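Local coordinates for protein alpha-glucosidase (Pseudoalteromonas sp. K8, PDB 5HQA) that hydrolyses alpha-glucosides as a chloride-activated member of glycoside hydrolase family 97, with calcium bound at its acarbose-binding pocket, at residues V85-P90 / Y97-K102; N135-A140 / P161-A166; N324-S329 / S360-N365; R596-S601 / L646-S651. One frame throughout, in Å; residues are numbered along the deposited sequence.

Interaction 1 of 4, residues V85-P90 / Y97-K102; sequences VTFAKP and YSVRFK. With FMT (formic acid), chain I.
F87 lays its ring beside that of Y97, F87 CD2 coming within 3.7 Å of Y97 CE2. The planes are inclined by 30° and the rings displaced, with little face-on overlap, and F87 CB sits over one face of the tyrosine. Y97 holds CG between its backbone N and carbonyl carbon (chi1 70°), which brings the far end of its ring nearer the partner strand. V99 CG2 packs on F87 CE2 at 3.9 Å; aromatic and beta-branched side chains suit this buried face, which I14 and P21 cover. On the other face T86 OG1 and S98 OG share a hydrogen bond of 2.9 Å, short hydroxyl groups fitting the close spacing of a non-hydrogen-bonded pair. The flanking pairs V85–V99 and F87–Y97 each exchange two backbone bonds, V85 N to V99 O being almost straight (178°). R100 NH2 donates to O1 of a bound formic acid, probably from the crystallisation liquor, at 3.3 Å, and the guanidinium forms salt bridges with E82 and E113. A leucine here would probably leave both carboxylates without this positive mate. This register belongs to a beta hairpin, strands 75-89 and 95-104, in the mutarotase-like N-terminal region of family 97.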
loop_
_atom_site.group_PDB
_atom_site.type_symbol
_atom_site.label_atom_id
_atom_site.label_comp_id
_atom_site.label_asym_id
_atom_site.label_seq_id
_atom_site.Cartn_x
_atom_site.Cartn_y
_atom_site.Cartn_z
ATOM N N VAL A 85 -10.643 22.766 17.064
ATOM C CA VAL A 85 -11.087 22.881 18.447
ATOM C C VAL A 85 -9.865 23.172 19.298
ATOM O O VAL A 85 -8.900 22.402 19.279
ATOM C CB VAL A 85 -11.789 21.599 18.919
ATOM C CG1 VAL A 85 -12.316 21.784 20.326
ATOM C CG2 VAL A 85 -12.909 21.227 17.956
ATOM N N THR A 86 -9.889 24.282 20.033
ATOM C CA THR A 86 -8.761 24.665 20.871
ATOM C C THR A 86 -9.070 24.308 22.317
ATOM O O THR A 86 -10.143 24.650 22.827
ATOM C CB THR A 86 -8.456 26.158 20.745
ATOM O OG1 THR A 86 -8.065 26.438 19.400
ATOM C CG2 THR A 86 -7.320 26.548 21.676
ATOM N N PHE A 87 -8.132 23.614 22.960
ATOM C CA PHE A 87 -8.229 23.218 24.357
ATOM C C PHE A 87 -7.181 23.966 25.162
ATOM O O PHE A 87 -6.057 24.173 24.694
ATOM C CB PHE A 87 -7.992 21.717 24.539
ATOM C CG PHE A 87 -8.946 20.847 23.782
ATOM C CD1 PHE A 87 -10.134 20.428 24.365
ATOM C CD2 PHE A 87 -8.649 20.426 22.497
ATOM C CE1 PHE A 87 -11.016 19.615 23.669
ATOM C CE2 PHE A 87 -9.524 19.612 21.802
ATOM C CZ PHE A 87 -10.708 19.205 22.390
ATOM N N ALA A 88 -7.527 24.337 26.388
ATOM C CA ALA A 88 -6.565 25.004 27.248
ATOM C C ALA A 88 -6.753 24.544 28.685
ATOM O O ALA A 88 -7.877 24.293 29.130
ATOM C CB ALA A 88 -6.692 26.529 27.166
ATOM N N LYS A 89 -5.637 24.437 29.396
ATOM C CA LYS A 89 -5.593 24.116 30.806
ATOM C C LYS A 89 -4.830 25.220 31.526
ATOM O O LYS A 89 -3.742 25.606 31.075
ATOM C CB LYS A 89 -4.905 22.751 31.029
ATOM C CG LYS A 89 -4.703 22.363 32.488
ATOM C CD LYS A 89 -3.988 21.019 32.580
ATOM C CE LYS A 89 -3.876 20.517 34.019
ATOM N NZ LYS A 89 -2.935 21.320 34.860
ATOM N N PRO A 90 -5.370 25.781 32.605
ATOM C CA PRO A 90 -4.644 26.830 33.328
ATOM C C PRO A 90 -3.435 26.269 34.062
ATOM O O PRO A 90 -3.354 25.078 34.378
ATOM C CB PRO A 90 -5.685 27.372 34.311
ATOM C CG PRO A 90 -6.611 26.240 34.527
ATOM C CD PRO A 90 -6.682 25.495 33.211
ATOM N N TYR A 97 -3.553 23.149 23.266
ATOM C CA TYR A 97 -3.375 22.464 22.001
ATOM C C TYR A 97 -4.704 22.497 21.276
ATOM O O TYR A 97 -5.752 22.749 21.876
ATOM C CB TYR A 97 -2.865 21.028 22.171
ATOM C CG TYR A 97 -3.847 20.039 22.758
ATOM C CD1 TYR A 97 -3.903 19.819 24.129
ATOM C CD2 TYR A 97 -4.682 19.283 21.931
ATOM C CE1 TYR A 97 -4.784 18.885 24.672
ATOM C CE2 TYR A 97 -5.565 18.357 22.462
ATOM C CZ TYR A 97 -5.609 18.160 23.830
ATOM O OH TYR A 97 -6.479 17.236 24.353
ATOM N N SER A 98 -4.642 22.268 19.974
ATOM C CA SER A 98 -5.835 22.213 19.156
ATOM C C SER A 98 -5.905 20.870 18.454
ATOM O O SER A 98 -4.888 20.204 18.251
ATOM C CB SER A 98 -5.859 23.355 18.133
ATOM O OG SER A 98 -5.911 24.612 18.797
ATOM N N VAL A 99 -7.117 20.462 18.106
ATOM C CA VAL A 99 -7.328 19.306 17.248
ATOM C C VAL A 99 -8.150 19.772 16.056
ATOM O O VAL A 99 -9.183 20.433 16.227
ATOM C CB VAL A 99 -8.019 18.151 17.992
ATOM C CG1 VAL A 99 -8.119 16.941 17.085
ATOM C CG2 VAL A 99 -7.210 17.760 19.219
ATOM N N ARG A 100 -7.671 19.466 14.856
ATOM C CA ARG A 100 -8.355 19.826 13.622
ATOM C C ARG A 100 -9.060 18.579 13.113
ATOM O O ARG A 100 -8.420 17.538 12.947
ATOM C CB ARG A 100 -7.363 20.352 12.585
ATOM C CG ARG A 100 -7.997 20.852 11.284
ATOM C CD ARG A 100 -6.928 21.384 10.313
ATOM N NE ARG A 100 -6.123 22.425 10.949
ATOM C CZ ARG A 100 -6.405 23.727 10.930
ATOM N NH1 ARG A 100 -7.473 24.194 10.282
ATOM N NH2 ARG A 100 -5.605 24.568 11.569
ATOM N N PHE A 101 -10.371 18.676 12.892
ATOM C CA PHE A 101 -11.182 17.582 12.354
ATOM C C PHE A 101 -11.656 17.938 10.957
ATOM O O PHE A 101 -12.146 19.050 10.733
ATOM C CB PHE A 101 -12.408 17.309 13.225
ATOM C CG PHE A 101 -12.084 16.808 14.598
ATOM C CD1 PHE A 101 -12.175 15.452 14.896
ATOM C CD2 PHE A 101 -11.703 17.689 15.591
ATOM C CE1 PHE A 101 -11.879 14.985 16.166
ATOM C CE2 PHE A 101 -11.416 17.228 16.865
ATOM C CZ PHE A 101 -11.500 15.873 17.146
ATOM N N LYS A 102 -11.541 16.990 10.026
ATOM C CA LYS A 102 -12.100 17.130 8.687
ATOM C C LYS A 102 -13.110 16.013 8.484
ATOM O O LYS A 102 -12.769 14.837 8.629
ATOM C CB LYS A 102 -11.008 17.078 7.616
ATOM C CG LYS A 102 -10.056 18.270 7.639
ATOM C CD LYS A 102 -9.033 18.181 6.524
ATOM C CE LYS A 102 -8.220 19.456 6.395
ATOM N NZ LYS A 102 -7.380 19.421 5.156
HETATM C C FMT I . -8.103 27.543 11.545
HETATM O O1 FMT I . -7.438 27.139 12.500
HETATM O O2 FMT I . -7.661 27.657 10.398
#

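Interaction 2 of 4, residues N135-A140 / P161-A166; sequences NNSHTA and PLNDAA
A140 and L162 meet twice, once by backbone and once by side chain, and here the contact is tight. L162 N donates to A140 O at 2.8 Å with a fairly straight N-H (163°), although it approaches from above the carbonyl plane. Beside this bond the leucine extends CG anti to its own backbone N (chi1 -180°), carrying CD2 to 3.6 Å from A140 CB and 3.8 Å from S137 CB. A small alanine leaves room for the branched leucine, whose side chain also lies against A142, F172 and F174, so the apolar end is buried on the strands of the domain. The other side is looser and wetter. There a water bridges the two 3-10 turns, donating to S137 O at 2.7 Å and accepting from N163 N at 2.9 Å. N163 stands close to S137 on this side, its polar side chain suited to a partly exposed position, while H138, an exposed residue, touches N163 only through its CA and CB. P161 rests its CA against A140 O. The direct bond at the buried side and the water bridge at the other both use main-chain groups, which suits two irregular loops, with leucine supplying the apolar anchor.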
loop_
_atom_site.group_PDB
_atom_site.type_symbol
_atom_site.label_atom_id
_atom_site.label_comp_id
_atom_site.label_asym_id
_atom_site.label_seq_id
_atom_site.Cartn_x
_atom_site.Cartn_y
_atom_site.Cartn_z
ATOM N N ASN A 135 -18.285 1.315 19.383
ATOM C CA ASN A 135 -19.559 0.998 20.011
ATOM C C ASN A 135 -20.007 -0.407 19.614
ATOM O O ASN A 135 -19.835 -0.822 18.464
ATOM C CB ASN A 135 -20.605 2.028 19.595
ATOM C CG ASN A 135 -21.846 1.952 20.438
ATOM O OD1 ASN A 135 -21.801 1.518 21.591
ATOM N ND2 ASN A 135 -22.964 2.363 19.876
ATOM N N ASN A 136 -20.574 -1.145 20.580
ATOM C CA ASN A 136 -21.048 -2.519 20.357
ATOM C C ASN A 136 -19.946 -3.415 19.786
ATOM O O ASN A 136 -20.156 -4.185 18.843
ATOM C CB ASN A 136 -22.274 -2.531 19.443
ATOM C CG ASN A 136 -23.470 -1.893 20.092
ATOM O OD1 ASN A 136 -23.751 -2.138 21.262
ATOM N ND2 ASN A 136 -24.169 -1.047 19.348
ATOM N N SER A 137 -18.750 -3.317 20.372
ATOM C CA SER A 137 -17.622 -4.091 19.857
ATOM C C SER A 137 -17.837 -5.589 20.024
ATOM O O SER A 137 -17.226 -6.377 19.292
ATOM C CB SER A 137 -16.320 -3.668 20.550
ATOM O OG SER A 137 -16.320 -3.995 21.942
ATOM N N HIS A 138 -18.703 -5.994 20.958
ATOM C CA HIS A 138 -18.926 -7.410 21.222
ATOM C C HIS A 138 -19.646 -8.121 20.078
ATOM O O HIS A 138 -19.638 -9.354 20.037
ATOM C CB HIS A 138 -19.722 -7.576 22.519
ATOM C CG HIS A 138 -21.078 -6.948 22.472
ATOM N ND1 HIS A 138 -21.265 -5.582 22.402
ATOM C CD2 HIS A 138 -22.317 -7.497 22.473
ATOM C CE1 HIS A 138 -22.561 -5.318 22.363
ATOM N NE2 HIS A 138 -23.221 -6.462 22.411
ATOM N N THR A 139 -20.269 -7.389 19.152
ATOM C CA THR A 139 -20.913 -8.015 17.999
ATOM C C THR A 139 -20.265 -7.616 16.676
ATOM O O THR A 139 -20.830 -7.899 15.610
ATOM C CB THR A 139 -22.416 -7.694 17.968
ATOM O OG1 THR A 139 -22.609 -6.275 18.025
ATOM C CG2 THR A 139 -23.129 -8.335 19.157
ATOM N N ALA A 140 -19.096 -6.984 16.712
ATOM C CA ALA A 140 -18.389 -6.574 15.505
ATOM C C ALA A 140 -17.405 -7.653 15.054
ATOM O O ALA A 140 -16.910 -8.449 15.862
ATOM C CB ALA A 140 -17.636 -5.264 15.746
ATOM N N PRO A 161 -13.949 -12.052 15.960
ATOM C CA PRO A 161 -14.651 -10.992 16.705
ATOM C C PRO A 161 -13.721 -9.821 16.983
ATOM O O PRO A 161 -12.530 -10.004 17.247
ATOM C CB PRO A 161 -15.068 -11.690 18.000
ATOM C CG PRO A 161 -15.218 -13.152 17.592
ATOM C CD PRO A 161 -14.142 -13.387 16.563
ATOM N N LEU A 162 -14.269 -8.602 16.922
ATOM C CA LEU A 162 -13.438 -7.414 17.131
ATOM C C LEU A 162 -12.721 -7.449 18.484
ATOM O O LEU A 162 -11.581 -6.981 18.600
ATOM C CB LEU A 162 -14.296 -6.153 17.013
ATOM C CG LEU A 162 -13.614 -4.797 17.198
ATOM C CD1 LEU A 162 -12.525 -4.576 16.158
ATOM C CD2 LEU A 162 -14.662 -3.683 17.107
ATOM N N ASN A 163 -13.355 -8.021 19.512
ATOM C CA ASN A 163 -12.737 -8.019 20.828
ATOM C C ASN A 163 -11.512 -8.921 20.915
ATOM O O ASN A 163 -10.806 -8.862 21.927
ATOM C CB ASN A 163 -13.754 -8.428 21.887
ATOM C CG ASN A 163 -14.727 -7.316 22.211
ATOM O OD1 ASN A 163 -14.475 -6.148 21.919
ATOM N ND2 ASN A 163 -15.842 -7.673 22.818
ATOM N N ASP A 164 -11.234 -9.734 19.892
ATOM C CA ASP A 164 -10.038 -10.574 19.886
ATOM C C ASP A 164 -8.845 -9.924 19.197
ATOM O O ASP A 164 -7.768 -10.532 19.166
ATOM C CB ASP A 164 -10.317 -11.913 19.201
ATOM C CG ASP A 164 -11.384 -12.711 19.900
ATOM O OD1 ASP A 164 -11.931 -13.631 19.264
ATOM O OD2 ASP A 164 -11.683 -12.410 21.073
ATOM N N ALA A 165 -9.009 -8.728 18.625
ATOM C CA ALA A 165 -7.929 -8.044 17.904
ATOM C C ALA A 165 -7.128 -7.242 18.922
ATOM O O ALA A 165 -7.432 -6.082 19.199
ATOM C CB ALA A 165 -8.494 -7.148 16.805
ATOM N N ALA A 166 -6.080 -7.863 19.482
ATOM C CA ALA A 166 -5.423 -7.287 20.654
ATOM C C ALA A 166 -4.455 -6.164 20.287
ATOM O O ALA A 166 -4.418 -5.126 20.964
ATOM C CB ALA A 166 -4.696 -8.382 21.438
HETATM O O HOH W 1 -16.108 -8.812 19.443
#

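Interaction 3 of 4, residues N324-S329 / S360-N365; sequences NGDVFS and SGNVSN
N362 meets both G325 and D326 along its side chain. CB lies 3.4 Å from G325 O; G325 suits this spot because a CB there would lie tight against N362 CB and run into S360 O. CG is carried anti to the backbone N (chi1 -177°) and sits 3.8 Å from D326 OD1. At the tip, ND2 donates to D326 OD1 at 2.7 Å through a bent N-H (137°), the amide standing nearly at right angles to the carboxylate (84°) and reaching it on the anti side, tilted from its plane. OD1 accepts from N365 N at 2.9 Å, making N362 the N-cap of the following helix. An alanine in its place would probably leave the first turn of that helix without its cap and D326 with one grip fewer. N365 sends ND2 to a lone pair of F328 O at 3.0 Å. S360 OG touches the edge of the F328 ring at CE2, while its hydrogen bond goes to W321 O. Helix 363-379 starts just past strand 352-358 of the catalytic TIM barrel, flanked by strand 396-399, whose K397 also pairs with D326, and by helix 413-428, against which V363 packs.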
loop_
_atom_site.group_PDB
_atom_site.type_symbol
_atom_site.label_atom_id
_atom_site.label_comp_id
_atom_site.label_asym_id
_atom_site.label_seq_id
_atom_site.Cartn_x
_atom_site.Cartn_y
_atom_site.Cartn_z
ATOM N N ASN A 324 23.974 -10.380 5.569
ATOM C CA ASN A 324 25.058 -9.644 4.935
ATOM C C ASN A 324 24.818 -8.138 4.892
ATOM O O ASN A 324 25.472 -7.443 4.106
ATOM C CB ASN A 324 25.296 -10.179 3.521
ATOM C CG ASN A 324 25.846 -11.588 3.521
ATOM O OD1 ASN A 324 26.230 -12.116 4.564
ATOM N ND2 ASN A 324 25.904 -12.201 2.344
ATOM N N GLY A 325 23.916 -7.615 5.731
ATOM C CA GLY A 325 23.611 -6.192 5.683
ATOM C C GLY A 325 24.825 -5.294 5.838
ATOM O O GLY A 325 24.865 -4.199 5.272
ATOM N N ASP A 326 25.840 -5.746 6.584
ATOM C CA ASP A 326 27.033 -4.930 6.789
ATOM C C ASP A 326 27.906 -4.829 5.546
ATOM O O ASP A 326 28.694 -3.884 5.443
ATOM C CB ASP A 326 27.905 -5.491 7.921
ATOM C CG ASP A 326 27.234 -5.439 9.284
ATOM O OD1 ASP A 326 26.094 -4.923 9.416
ATOM O OD2 ASP A 326 27.873 -5.922 10.242
ATOM N N VAL A 327 27.823 -5.785 4.619
ATOM C CA VAL A 327 28.834 -5.906 3.568
ATOM C C VAL A 327 28.315 -5.611 2.171
ATOM O O VAL A 327 29.122 -5.603 1.229
ATOM C CB VAL A 327 29.504 -7.295 3.586
ATOM C CG1 VAL A 327 30.229 -7.498 4.903
ATOM C CG2 VAL A 327 28.477 -8.394 3.345
ATOM N N PHE A 328 27.012 -5.386 1.993
ATOM C CA PHE A 328 26.498 -5.005 0.680
ATOM C C PHE A 328 27.213 -3.762 0.167
ATOM O O PHE A 328 27.363 -2.773 0.892
ATOM C CB PHE A 328 24.996 -4.727 0.756
ATOM C CG PHE A 328 24.142 -5.952 0.719
ATOM C CD1 PHE A 328 24.289 -6.887 -0.295
ATOM C CD2 PHE A 328 23.180 -6.165 1.694
ATOM C CE1 PHE A 328 23.486 -8.023 -0.339
ATOM C CE2 PHE A 328 22.374 -7.294 1.665
ATOM C CZ PHE A 328 22.527 -8.229 0.646
ATOM N N SER A 329 27.659 -3.816 -1.084
ATOM C CA SER A 329 28.063 -2.627 -1.819
ATOM C C SER A 329 26.910 -2.190 -2.709
ATOM O O SER A 329 26.251 -3.023 -3.342
ATOM C CB SER A 329 29.303 -2.892 -2.678
ATOM O OG SER A 329 29.578 -1.792 -3.534
ATOM N N SER A 360 19.252 -5.691 3.778
ATOM C CA SER A 360 19.155 -6.684 4.854
ATOM C C SER A 360 19.117 -6.010 6.224
ATOM O O SER A 360 19.701 -6.490 7.198
ATOM C CB SER A 360 20.290 -7.705 4.782
ATOM O OG SER A 360 20.074 -8.592 3.704
ATOM N N GLY A 361 18.433 -4.871 6.293
ATOM C CA GLY A 361 18.180 -4.213 7.548
ATOM C C GLY A 361 19.239 -3.236 8.015
ATOM O O GLY A 361 18.979 -2.488 8.965
ATOM N N ASN A 362 20.422 -3.207 7.398
ATOM C CA ASN A 362 21.465 -2.297 7.869
ATOM C C ASN A 362 21.327 -0.988 7.108
ATOM O O ASN A 362 21.862 -0.832 6.006
ATOM C CB ASN A 362 22.854 -2.896 7.703
ATOM C CG ASN A 362 23.943 -1.988 8.267
ATOM O OD1 ASN A 362 23.778 -0.763 8.348
ATOM N ND2 ASN A 362 25.065 -2.586 8.659
ATOM N N VAL A 363 20.638 -0.022 7.719
ATOM C CA VAL A 363 20.350 1.214 7.003
ATOM C C VAL A 363 21.518 2.188 7.045
ATOM O O VAL A 363 21.574 3.103 6.215
ATOM C CB VAL A 363 19.062 1.868 7.539
ATOM C CG1 VAL A 363 17.872 0.935 7.279
ATOM C CG2 VAL A 363 19.187 2.179 9.031
ATOM N N SER A 364 22.461 2.015 7.970
ATOM C CA SER A 364 23.608 2.915 8.002
ATOM C C SER A 364 24.592 2.590 6.890
ATOM O O SER A 364 25.162 3.498 6.280
ATOM C CB SER A 364 24.297 2.845 9.364
ATOM O OG SER A 364 23.437 3.344 10.375
ATOM N N ASN A 365 24.798 1.297 6.616
ATOM C CA ASN A 365 25.630 0.900 5.486
ATOM C C ASN A 365 25.039 1.389 4.170
ATOM O O ASN A 365 25.777 1.756 3.249
ATOM C CB ASN A 365 25.796 -0.620 5.465
ATOM C CG ASN A 365 26.614 -1.098 4.279
ATOM O OD1 ASN A 365 27.765 -0.704 4.110
ATOM N ND2 ASN A 365 26.024 -1.957 3.452
HETATM O O HOH W 2 22.089 -8.520 7.872
#

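Interaction 4 of 4, residues R596-S601 / L646-S651; sequences RTIEIS and LKLATS
L646 and I600 each turn CG or CG1 anti to the carbonyl carbon (chi1 -58° and -71°), which brings CD1 of L646 to 3.8 Å from CG1 of I600, the two chains crossing at a slant. The pairing of the strands itself sets CB of L646 3.5 Å from I598 O and 4.1 Å from I598 CB. Branched aliphatic residues suit this face, since it is turned toward the neighbouring sheet: I598 and I600 rest on V569, I598 also on F567, and L646 on A589. The backbone beneath is a regular antiparallel pairing of strands 596-601 and 643-648, a short two-stranded sheet that lies against the larger antiparallel sheet of the C-terminal domain. R596 and L648 exchange two hydrogen bonds, as do I598 and L646, the shortest being L646 N to I598 O at 2.7 Å. Between them, T597 and K647 form the non-hydrogen-bonded pair, and T597 CA comes 3.2 Å from L646 O in a CA-H...O contact. Their side chains lie alongside on the exposed face, T597 OG1 being 4.0 Å from K647 CD; polar and charged ends are tolerated there. R596 begins on the apolar face but leads away from the partner strand: its NE forms a salt bridge with D592, a magnesium ligand, which it may hold in position, and a long, weak ion pair connects NH2 with D566, a second ligand of the same ion.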
loop_
_atom_site.group_PDB
_atom_site.type_symbol
_atom_site.label_atom_id
_atom_site.label_comp_id
_atom_site.label_asym_id
_atom_site.label_seq_id
_atom_site.Cartn_x
_atom_site.Cartn_y
_atom_site.Cartn_z
ATOM N N ARG A 596 -18.054 -18.375 -6.904
ATOM C CA ARG A 596 -19.049 -17.323 -6.704
ATOM C C ARG A 596 -19.591 -16.854 -8.043
ATOM O O ARG A 596 -18.841 -16.717 -9.013
ATOM C CB ARG A 596 -18.477 -16.098 -5.957
ATOM C CG ARG A 596 -18.215 -16.329 -4.484
ATOM C CD ARG A 596 -17.694 -15.085 -3.719
ATOM N NE ARG A 596 -17.150 -15.560 -2.448
ATOM C CZ ARG A 596 -17.891 -15.800 -1.376
ATOM N NH1 ARG A 596 -19.198 -15.553 -1.426
ATOM N NH2 ARG A 596 -17.340 -16.273 -0.254
ATOM N N THR A 597 -20.895 -16.588 -8.077
ATOM C CA THR A 597 -21.556 -15.946 -9.205
ATOM C C THR A 597 -21.864 -14.505 -8.828
ATOM O O THR A 597 -22.453 -14.254 -7.773
ATOM C CB THR A 597 -22.844 -16.685 -9.572
ATOM O OG1 THR A 597 -22.519 -18.020 -9.974
ATOM C CG2 THR A 597 -23.569 -15.982 -10.708
ATOM N N ILE A 598 -21.453 -13.562 -9.671
ATOM C CA ILE A 598 -21.635 -12.141 -9.394
ATOM C C ILE A 598 -22.304 -11.490 -10.598
ATOM O O ILE A 598 -21.782 -11.569 -11.717
ATOM C CB ILE A 598 -20.306 -11.439 -9.089
ATOM C CG1 ILE A 598 -19.518 -12.220 -8.041
ATOM C CG2 ILE A 598 -20.566 -10.010 -8.617
ATOM C CD1 ILE A 598 -18.064 -11.845 -8.017
ATOM N N GLU A 599 -23.435 -10.830 -10.372
ATOM C CA GLU A 599 -24.111 -10.093 -11.432
ATOM C C GLU A 599 -23.610 -8.655 -11.458
ATOM O O GLU A 599 -23.596 -7.979 -10.425
ATOM C CB GLU A 599 -25.624 -10.118 -11.225
ATOM C CG GLU A 599 -26.158 -11.490 -10.891
ATOM C CD GLU A 599 -26.129 -12.437 -12.076
ATOM O OE1 GLU A 599 -25.935 -11.966 -13.224
ATOM O OE2 GLU A 599 -26.301 -13.658 -11.857
ATOM N N ILE A 600 -23.220 -8.185 -12.639
ATOM C CA ILE A 600 -22.579 -6.887 -12.802
ATOM C C ILE A 600 -23.305 -6.111 -13.894
ATOM O O ILE A 600 -23.508 -6.625 -14.999
ATOM C CB ILE A 600 -21.083 -7.050 -13.150
ATOM C CG1 ILE A 600 -20.315 -7.559 -11.929
ATOM C CG2 ILE A 600 -20.486 -5.747 -13.656
ATOM C CD1 ILE A 600 -20.402 -6.640 -10.732
ATOM N N SER A 601 -23.698 -4.880 -13.588
ATOM C CA SER A 601 -24.152 -3.967 -14.627
ATOM C C SER A 601 -22.951 -3.340 -15.320
ATOM O O SER A 601 -21.964 -2.971 -14.676
ATOM C CB SER A 601 -25.033 -2.866 -14.037
ATOM O OG SER A 601 -25.261 -1.859 -15.007
ATOM N N LEU A 646 -20.636 -12.834 -13.805
ATOM C CA LEU A 646 -19.318 -13.389 -13.532
ATOM C C LEU A 646 -19.471 -14.733 -12.835
ATOM O O LEU A 646 -20.183 -14.841 -11.834
ATOM C CB LEU A 646 -18.506 -12.432 -12.659
ATOM C CG LEU A 646 -18.305 -11.036 -13.246
ATOM C CD1 LEU A 646 -17.598 -10.133 -12.248
ATOM C CD2 LEU A 646 -17.529 -11.127 -14.552
ATOM N N LYS A 647 -18.817 -15.759 -13.369
ATOM C CA LYS A 647 -18.800 -17.085 -12.756
ATOM C C LYS A 647 -17.354 -17.378 -12.389
ATOM O O LYS A 647 -16.546 -17.768 -13.241
ATOM C CB LYS A 647 -19.373 -18.141 -13.685
ATOM C CG LYS A 647 -20.771 -17.812 -14.136
ATOM C CD LYS A 647 -21.753 -18.898 -13.764
ATOM C CE LYS A 647 -23.005 -18.750 -14.618
ATOM N NZ LYS A 647 -23.808 -20.005 -14.712
ATOM N N LEU A 648 -17.032 -17.184 -11.117
ATOM C CA LEU A 648 -15.676 -17.321 -10.613
ATOM C C LEU A 648 -15.498 -18.723 -10.040
ATOM O O LEU A 648 -16.308 -19.168 -9.221
ATOM C CB LEU A 648 -15.400 -16.258 -9.543
ATOM C CG LEU A 648 -14.952 -14.851 -9.980
ATOM C CD1 LEU A 648 -15.660 -14.360 -11.228
ATOM C CD2 LEU A 648 -15.105 -13.837 -8.858
ATOM N N ALA A 649 -14.452 -19.422 -10.486
ATOM C CA ALA A 649 -14.146 -20.730 -9.925
ATOM C C ALA A 649 -13.628 -20.570 -8.496
ATOM O O ALA A 649 -13.412 -19.456 -8.010
ATOM C CB ALA A 649 -13.115 -21.454 -10.790
ATOM N N THR A 650 -13.427 -21.698 -7.808
ATOM C CA THR A 650 -12.765 -21.632 -6.508
ATOM C C THR A 650 -11.404 -20.962 -6.660
ATOM O O THR A 650 -10.608 -21.338 -7.527
ATOM C CB THR A 650 -12.613 -23.025 -5.900
ATOM O OG1 THR A 650 -11.919 -23.882 -6.820
ATOM C CG2 THR A 650 -13.991 -23.614 -5.573
ATOM N N SER A 651 -11.164 -19.946 -5.832
ATOM C CA SER A 651 -10.010 -19.050 -5.952
ATOM C C SER A 651 -9.777 -18.639 -7.404
ATOM O O SER A 651 -8.654 -18.639 -7.919
ATOM C CB SER A 651 -8.756 -19.673 -5.343
ATOM O OG SER A 651 -7.828 -18.640 -5.026
#

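How the interactions relate
The four contacts come in series along the chain, none nested in another. Interactions 1 and 2 share the N-terminal region and involve strands or flanking loops of the same nine-stranded antiparallel sheet; their centres are about 30 Å apart and their nearest atoms about 15 Å. Interaction 3 belongs to the catalytic TIM-barrel region, the side chain of S360 lying about 8 Å from that of the calcium ligand E437 and about 7 Å from bound acarbose. Interaction 4 lies in the C-terminal region near magnesium, about 47 Å between centres from interaction 3 and on the opposite side of the chain's centre. No two contacts touch, and together they sample three regions of the enzyme; only interaction 3 approaches the sugar pocket.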